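Side-chain contacts in ABC transporter, periplasmic substrate-binding protein (Vibrio cholerae O1 biovar eltor, PDB 1TWY), which probably binds phosphate in the periplasm and delivers it to an ABC-type importer, as a substrate-binding receptor of the PBP superfamily: residues A[28-33]-A[253-258]; A[44-49]-A[56-61]. All blocks are in the same frame, centred on the assembly; numbering follows the deposited sequence.

Contact 1 of 2, residues A[28-33]-A[253-258]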
loop_
_atom_site.group_PDB
_atom_site.type_symbol
_atom_site.label_atom_id
_atom_site.label_comp_id
_atom_site.label_asym_id
_atom_site.label_seq_id
_atom_site.Cartn_x
_atom_site.Cartn_y
_atom_site.Cartn_z
ATOM N N SER A 28 25.588 4.172 -18.350
ATOM C CA SER A 28 25.394 4.979 -17.119
ATOM C C SER A 28 24.567 4.200 -16.077
ATOM O O SER A 28 24.171 3.054 -16.293
ATOM C CB SER A 28 24.757 6.322 -17.474
ATOM O OG SER A 28 24.530 6.430 -18.882
ATOM N N GLU A 29 24.337 4.808 -14.929
ATOM C CA GLU A 29 23.625 4.102 -13.825
ATOM C C GLU A 29 22.566 5.079 -13.273
ATOM O O GLU A 29 22.836 6.228 -13.211
ATOM C CB GLU A 29 24.613 3.684 -12.737
ATOM C CG GLU A 29 24.785 2.170 -12.526
ATOM C CD GLU A 29 24.932 1.729 -11.048
ATOM O OE1 GLU A 29 25.444 2.526 -10.202
ATOM O OE2 GLU A 29 24.522 0.573 -10.714
ATOM N N ILE A 30 21.360 4.594 -12.970
ATOM C CA ILE A 30 20.294 5.389 -12.384
ATOM C C ILE A 30 19.979 4.603 -11.124
ATOM O O ILE A 30 19.873 3.422 -11.169
ATOM C CB ILE A 30 19.018 5.439 -13.289
ATOM C CG1 ILE A 30 19.255 6.322 -14.510
ATOM C CG2 ILE A 30 17.864 6.040 -12.597
ATOM C CD1 ILE A 30 18.213 6.126 -15.617
ATOM N N THR A 31 19.785 5.285 -10.028
ATOM C CA THR A 31 19.495 4.594 -8.748
ATOM C C THR A 31 18.125 5.088 -8.357
ATOM O O THR A 31 17.919 6.300 -8.228
ATOM C CB THR A 31 20.478 5.026 -7.723
ATOM O OG1 THR A 31 21.804 4.723 -8.168
ATOM C CG2 THR A 31 20.276 4.286 -6.363
ATOM N N ILE A 32 17.156 4.180 -8.191
ATOM C CA ILE A 32 15.864 4.576 -7.714
ATOM C C ILE A 32 15.677 3.853 -6.367
ATOM O O ILE A 32 15.730 2.629 -6.322
ATOM C CB ILE A 32 14.738 4.252 -8.795
ATOM C CG1 ILE A 32 13.365 4.589 -8.267
ATOM C CG2 ILE A 32 14.762 2.817 -9.255
ATOM C CD1 ILE A 32 12.259 4.745 -9.387
ATOM N N SER A 33 15.373 4.607 -5.329
ATOM C CA SER A 33 15.388 4.107 -3.956
ATOM C C SER A 33 14.126 4.394 -3.275
ATOM O O SER A 33 13.563 5.474 -3.409
ATOM C CB SER A 33 16.549 4.802 -3.231
ATOM O OG SER A 33 17.710 4.602 -4.053
ATOM N N LYS A 253 15.824 11.787 -16.787
ATOM C CA LYS A 253 14.636 12.276 -17.492
ATOM C C LYS A 253 14.051 11.222 -18.457
ATOM O O LYS A 253 12.857 11.017 -18.544
ATOM C CB LYS A 253 14.969 13.595 -18.223
ATOM C CG LYS A 253 15.279 14.694 -17.200
ATOM C CD LYS A 253 15.125 16.162 -17.715
ATOM C CE LYS A 253 15.835 16.435 -19.029
ATOM N NZ LYS A 253 16.428 17.834 -19.030
ATOM N N GLU A 254 14.903 10.494 -19.150
ATOM C CA GLU A 254 14.480 9.426 -19.999
ATOM C C GLU A 254 13.773 8.253 -19.241
ATOM O O GLU A 254 12.777 7.717 -19.727
ATOM C CB GLU A 254 15.679 8.930 -20.806
ATOM C CG GLU A 254 15.345 7.986 -21.915
ATOM C CD GLU A 254 16.529 7.750 -22.890
ATOM O OE1 GLU A 254 17.587 8.447 -22.819
ATOM O OE2 GLU A 254 16.394 6.853 -23.738
ATOM N N PHE A 255 14.284 7.887 -18.087
ATOM C CA PHE A 255 13.591 6.848 -17.309
ATOM C C PHE A 255 12.222 7.370 -16.785
ATOM O O PHE A 255 11.176 6.630 -16.833
ATOM C CB PHE A 255 14.458 6.341 -16.153
ATOM C CG PHE A 255 13.889 5.147 -15.505
ATOM C CD1 PHE A 255 13.714 3.967 -16.217
ATOM C CD2 PHE A 255 13.480 5.182 -14.174
ATOM C CE1 PHE A 255 13.182 2.881 -15.651
ATOM C CE2 PHE A 255 12.909 4.071 -13.581
ATOM C CZ PHE A 255 12.772 2.934 -14.274
ATOM N N ILE A 256 12.193 8.587 -16.306
ATOM C CA ILE A 256 10.933 9.213 -15.865
ATOM C C ILE A 256 9.886 9.256 -16.981
ATOM O O ILE A 256 8.707 8.794 -16.815
ATOM C CB ILE A 256 11.186 10.623 -15.296
ATOM C CG1 ILE A 256 12.081 10.566 -14.055
ATOM C CG2 ILE A 256 9.871 11.341 -14.941
ATOM C CD1 ILE A 256 11.334 10.146 -12.777
ATOM N N ALA A 257 10.289 9.707 -18.177
ATOM C CA ALA A 257 9.404 9.544 -19.325
ATOM C C ALA A 257 8.809 8.161 -19.613
ATOM O O ALA A 257 7.606 8.010 -19.877
ATOM C CB ALA A 257 10.126 10.041 -20.677
ATOM N N PHE A 258 9.665 7.182 -19.586
ATOM C CA PHE A 258 9.226 5.807 -19.721
ATOM C C PHE A 258 8.155 5.417 -18.647
ATOM O O PHE A 258 7.220 4.700 -18.919
ATOM C CB PHE A 258 10.422 4.879 -19.584
ATOM C CG PHE A 258 10.055 3.449 -19.366
ATOM C CD1 PHE A 258 9.562 2.698 -20.360
ATOM C CD2 PHE A 258 10.205 2.857 -18.060
ATOM C CE1 PHE A 258 9.227 1.399 -20.152
ATOM C CE2 PHE A 258 9.886 1.551 -17.858
ATOM C CZ PHE A 258 9.432 0.802 -18.885
#
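Strand 29-33 and helical segment 253-258 come closest at Ile-30 and Phe-255, whose CA atoms lie 8.4 Å apart, the spacing of a helix laid against one face of a sheet with only side chains between. No hydrogen bond crosses the gap. Ile-30 and Ile-32, two residues apart on the strand, point their side chains to the helix, and Phe-255 answers both. The end of Ile-30 reaches the root of the phenylalanine, with CD1 3.8 Å from Phe-255 CB. Ile-30 CG1 stands anti to its own carbonyl carbon (chi1 -73°), which leaves CG2 beside that carbon and sends the longer branch out to the helix. Ile-32 meets the far part of the same side chain: its CD1 lies at the ring edge, near the ring plane, 4.3 Å from Phe-255 CE2. Phe-255 CG is anti to the backbone N (chi1 -170°), which turns the ring toward the space between Ile-30 and Ile-32, with CE2 nearest Ile-32. Tyr-49 of helix 36-52 meets the ring edge-to-face, while Met-42 from that helix and Ile-79 from the adjoining strand 79-82 also touch Phe-255. The contact thus belongs to the packing of helix 250-260, from late in the chain, onto the first strand of the sheet. With three buried hydrocarbon side chains, 130 Å² of surface between the segments and no polar atom engaged across them, the join rests on van der Waals contact and the exclusion of water.

Contact 2 of 2, residues A[44-49]-A[56-61]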
loop_
_atom_site.group_PDB
_atom_site.type_symbol
_atom_site.label_atom_id
_atom_site.label_comp_id
_atom_site.label_asym_id
_atom_site.label_seq_id
_atom_site.Cartn_x
_atom_site.Cartn_y
_atom_site.Cartn_z
ATOM N N VAL A 44 10.092 -4.932 -12.300
ATOM C CA VAL A 44 9.613 -5.217 -13.677
ATOM C C VAL A 44 9.785 -4.073 -14.666
ATOM O O VAL A 44 10.219 -4.280 -15.809
ATOM C CB VAL A 44 8.160 -5.556 -13.646
ATOM C CG1 VAL A 44 7.673 -5.949 -15.059
ATOM C CG2 VAL A 44 7.878 -6.769 -12.687
ATOM N N LEU A 45 9.499 -2.864 -14.252
ATOM C CA LEU A 45 9.608 -1.726 -15.155
ATOM C C LEU A 45 11.062 -1.542 -15.562
ATOM O O LEU A 45 11.370 -1.195 -16.685
ATOM C CB LEU A 45 9.011 -0.470 -14.509
ATOM C CG LEU A 45 7.542 -0.613 -14.203
ATOM C CD1 LEU A 45 7.076 0.540 -13.377
ATOM C CD2 LEU A 45 6.744 -0.620 -15.598
ATOM N N ALA A 46 11.944 -1.645 -14.579
ATOM C CA ALA A 46 13.371 -1.449 -14.796
ATOM C C ALA A 46 13.894 -2.512 -15.821
ATOM O O ALA A 46 14.550 -2.166 -16.812
ATOM C CB ALA A 46 14.151 -1.571 -13.501
ATOM N N GLU A 47 13.592 -3.777 -15.552
ATOM C CA GLU A 47 14.034 -4.852 -16.460
ATOM C C GLU A 47 13.510 -4.578 -17.888
ATOM O O GLU A 47 14.251 -4.684 -18.856
ATOM C CB GLU A 47 13.631 -6.238 -15.914
ATOM C CG GLU A 47 13.926 -7.420 -16.858
ATOM C CD GLU A 47 14.150 -8.745 -16.105
ATOM O OE1 GLU A 47 14.911 -8.780 -15.083
ATOM O OE2 GLU A 47 13.553 -9.766 -16.527
ATOM N N LYS A 48 12.268 -4.117 -18.036
ATOM C CA LYS A 48 11.771 -3.693 -19.336
ATOM C C LYS A 48 12.604 -2.555 -19.943
ATOM O O LYS A 48 12.940 -2.577 -21.126
ATOM C CB LYS A 48 10.273 -3.333 -19.247
ATOM C CG LYS A 48 9.600 -2.558 -20.407
ATOM C CD LYS A 48 9.404 -3.374 -21.705
ATOM C CE LYS A 48 8.128 -2.979 -22.443
ATOM N NZ LYS A 48 7.038 -3.990 -22.185
ATOM N N TYR A 49 12.904 -1.531 -19.161
ATOM C CA TYR A 49 13.567 -0.372 -19.735
ATOM C C TYR A 49 15.005 -0.761 -20.169
ATOM O O TYR A 49 15.511 -0.216 -21.171
ATOM C CB TYR A 49 13.589 0.762 -18.716
ATOM C CG TYR A 49 14.312 2.045 -19.125
ATOM C CD1 TYR A 49 13.651 3.022 -19.799
ATOM C CD2 TYR A 49 15.628 2.259 -18.775
ATOM C CE1 TYR A 49 14.262 4.202 -20.119
ATOM C CE2 TYR A 49 16.288 3.446 -19.145
ATOM C CZ TYR A 49 15.575 4.418 -19.773
ATOM O OH TYR A 49 16.168 5.615 -20.145
ATOM N N THR A 56 22.254 1.081 -19.600
ATOM C CA THR A 56 22.003 1.840 -18.357
ATOM C C THR A 56 21.407 0.943 -17.320
ATOM O O THR A 56 20.358 0.350 -17.566
ATOM C CB THR A 56 21.231 3.146 -18.630
ATOM O OG1 THR A 56 20.583 3.109 -19.890
ATOM C CG2 THR A 56 22.212 4.265 -18.908
ATOM N N TYR A 57 22.142 0.720 -16.233
ATOM C CA TYR A 57 21.676 -0.167 -15.233
ATOM C C TYR A 57 20.763 0.709 -14.317
ATOM O O TYR A 57 21.165 1.797 -13.872
ATOM C CB TYR A 57 22.825 -0.815 -14.493
ATOM C CG TYR A 57 22.368 -1.702 -13.352
ATOM C CD1 TYR A 57 21.509 -2.800 -13.582
ATOM C CD2 TYR A 57 22.775 -1.440 -12.046
ATOM C CE1 TYR A 57 21.087 -3.615 -12.515
ATOM C CE2 TYR A 57 22.368 -2.237 -10.986
ATOM C CZ TYR A 57 21.526 -3.318 -11.224
ATOM O OH TYR A 57 21.123 -4.085 -10.149
ATOM N N VAL A 58 19.528 0.257 -14.115
ATOM C CA VAL A 58 18.647 0.861 -13.138
ATOM C C VAL A 58 18.721 0.014 -11.872
ATOM O O VAL A 58 18.239 -1.113 -11.803
ATOM C CB VAL A 58 17.176 1.043 -13.675
ATOM C CG1 VAL A 58 16.258 1.702 -12.643
ATOM C CG2 VAL A 58 17.120 1.922 -14.863
ATOM N N ALA A 59 19.300 0.582 -10.859
ATOM C CA ALA A 59 19.402 -0.049 -9.553
ATOM C C ALA A 59 18.154 0.267 -8.713
ATOM O O ALA A 59 17.979 1.434 -8.317
ATOM C CB ALA A 59 20.627 0.467 -8.864
ATOM N N VAL A 60 17.363 -0.748 -8.387
ATOM C CA VAL A 60 16.142 -0.550 -7.660
ATOM C C VAL A 60 16.489 -0.932 -6.242
ATOM O O VAL A 60 16.790 -2.082 -5.978
ATOM C CB VAL A 60 14.964 -1.410 -8.221
ATOM C CG1 VAL A 60 13.647 -1.169 -7.415
ATOM C CG2 VAL A 60 14.744 -1.102 -9.661
ATOM N N GLN A 61 16.330 -0.014 -5.319
ATOM C CA GLN A 61 16.770 -0.214 -3.969
ATOM C C GLN A 61 15.606 -0.154 -3.036
ATOM O O GLN A 61 15.131 0.912 -2.703
ATOM C CB GLN A 61 17.769 0.884 -3.541
ATOM C CG GLN A 61 19.009 0.935 -4.352
ATOM C CD GLN A 61 20.075 1.961 -3.871
ATOM O OE1 GLN A 61 21.285 1.725 -4.121
ATOM N NE2 GLN A 61 19.684 2.973 -3.132
#
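The beta-alpha-beta unit formed by strand 29-34, helix 36-52 and strand 57-62 packs its connecting helix against its second strand here. In this right-handed crossover geometry the short segments run nearly antiparallel, at 173°, with their axes 8.4 Å apart. Ala-46 is the small residue at the centre: its CA comes within 6.0 Å of the CA of Val-58, and its single methyl faces two valines of the strand. Ala-46 CB lies 4.0 Å from Val-58 CG1 and touches Val-60 as well. One turn on, Tyr-49 extends from the helix with its chi1 near 177°, CG pointing opposite the backbone N, which carries its ring toward the start of the strand. There its CD2 is 4.2 Å from Val-58 CG2, while Thr-56 OG1 approaches CE2 more loosely. His-53 stacks on the Tyr-49 ring, and the ring of Phe-258 from helix 250-260 also meets it. Val-58 is therefore shared, offering CG1 to the alanine and CG2 to the tyrosine. Val-60 uses the branch anti to its carbonyl carbon, and its CG2 ends 3.9 Å from Ala-46 CB.

Overall arrangement
Contacts 1 and 2 lie in the same lobe, on the same side of the chain's centre, with their own centres about 8 Å apart. Strands 29-34 and 57-62 are parallel neighbours in one mixed sheet, and backbone bonds between them, including Ile-32 N to Ala-59 O, tie the two contacts together. Along the chain, contact 2 is local and falls inside the long loop that contact 1 closes, since helix 250-260 returns, some 220 residues after strand 29-34, to pack on that strand and against helix 36-52. The lobe is consequently built from both ends of the sequence, consistent with the periplasmic binding protein fold, in which the chain passes between two lobes.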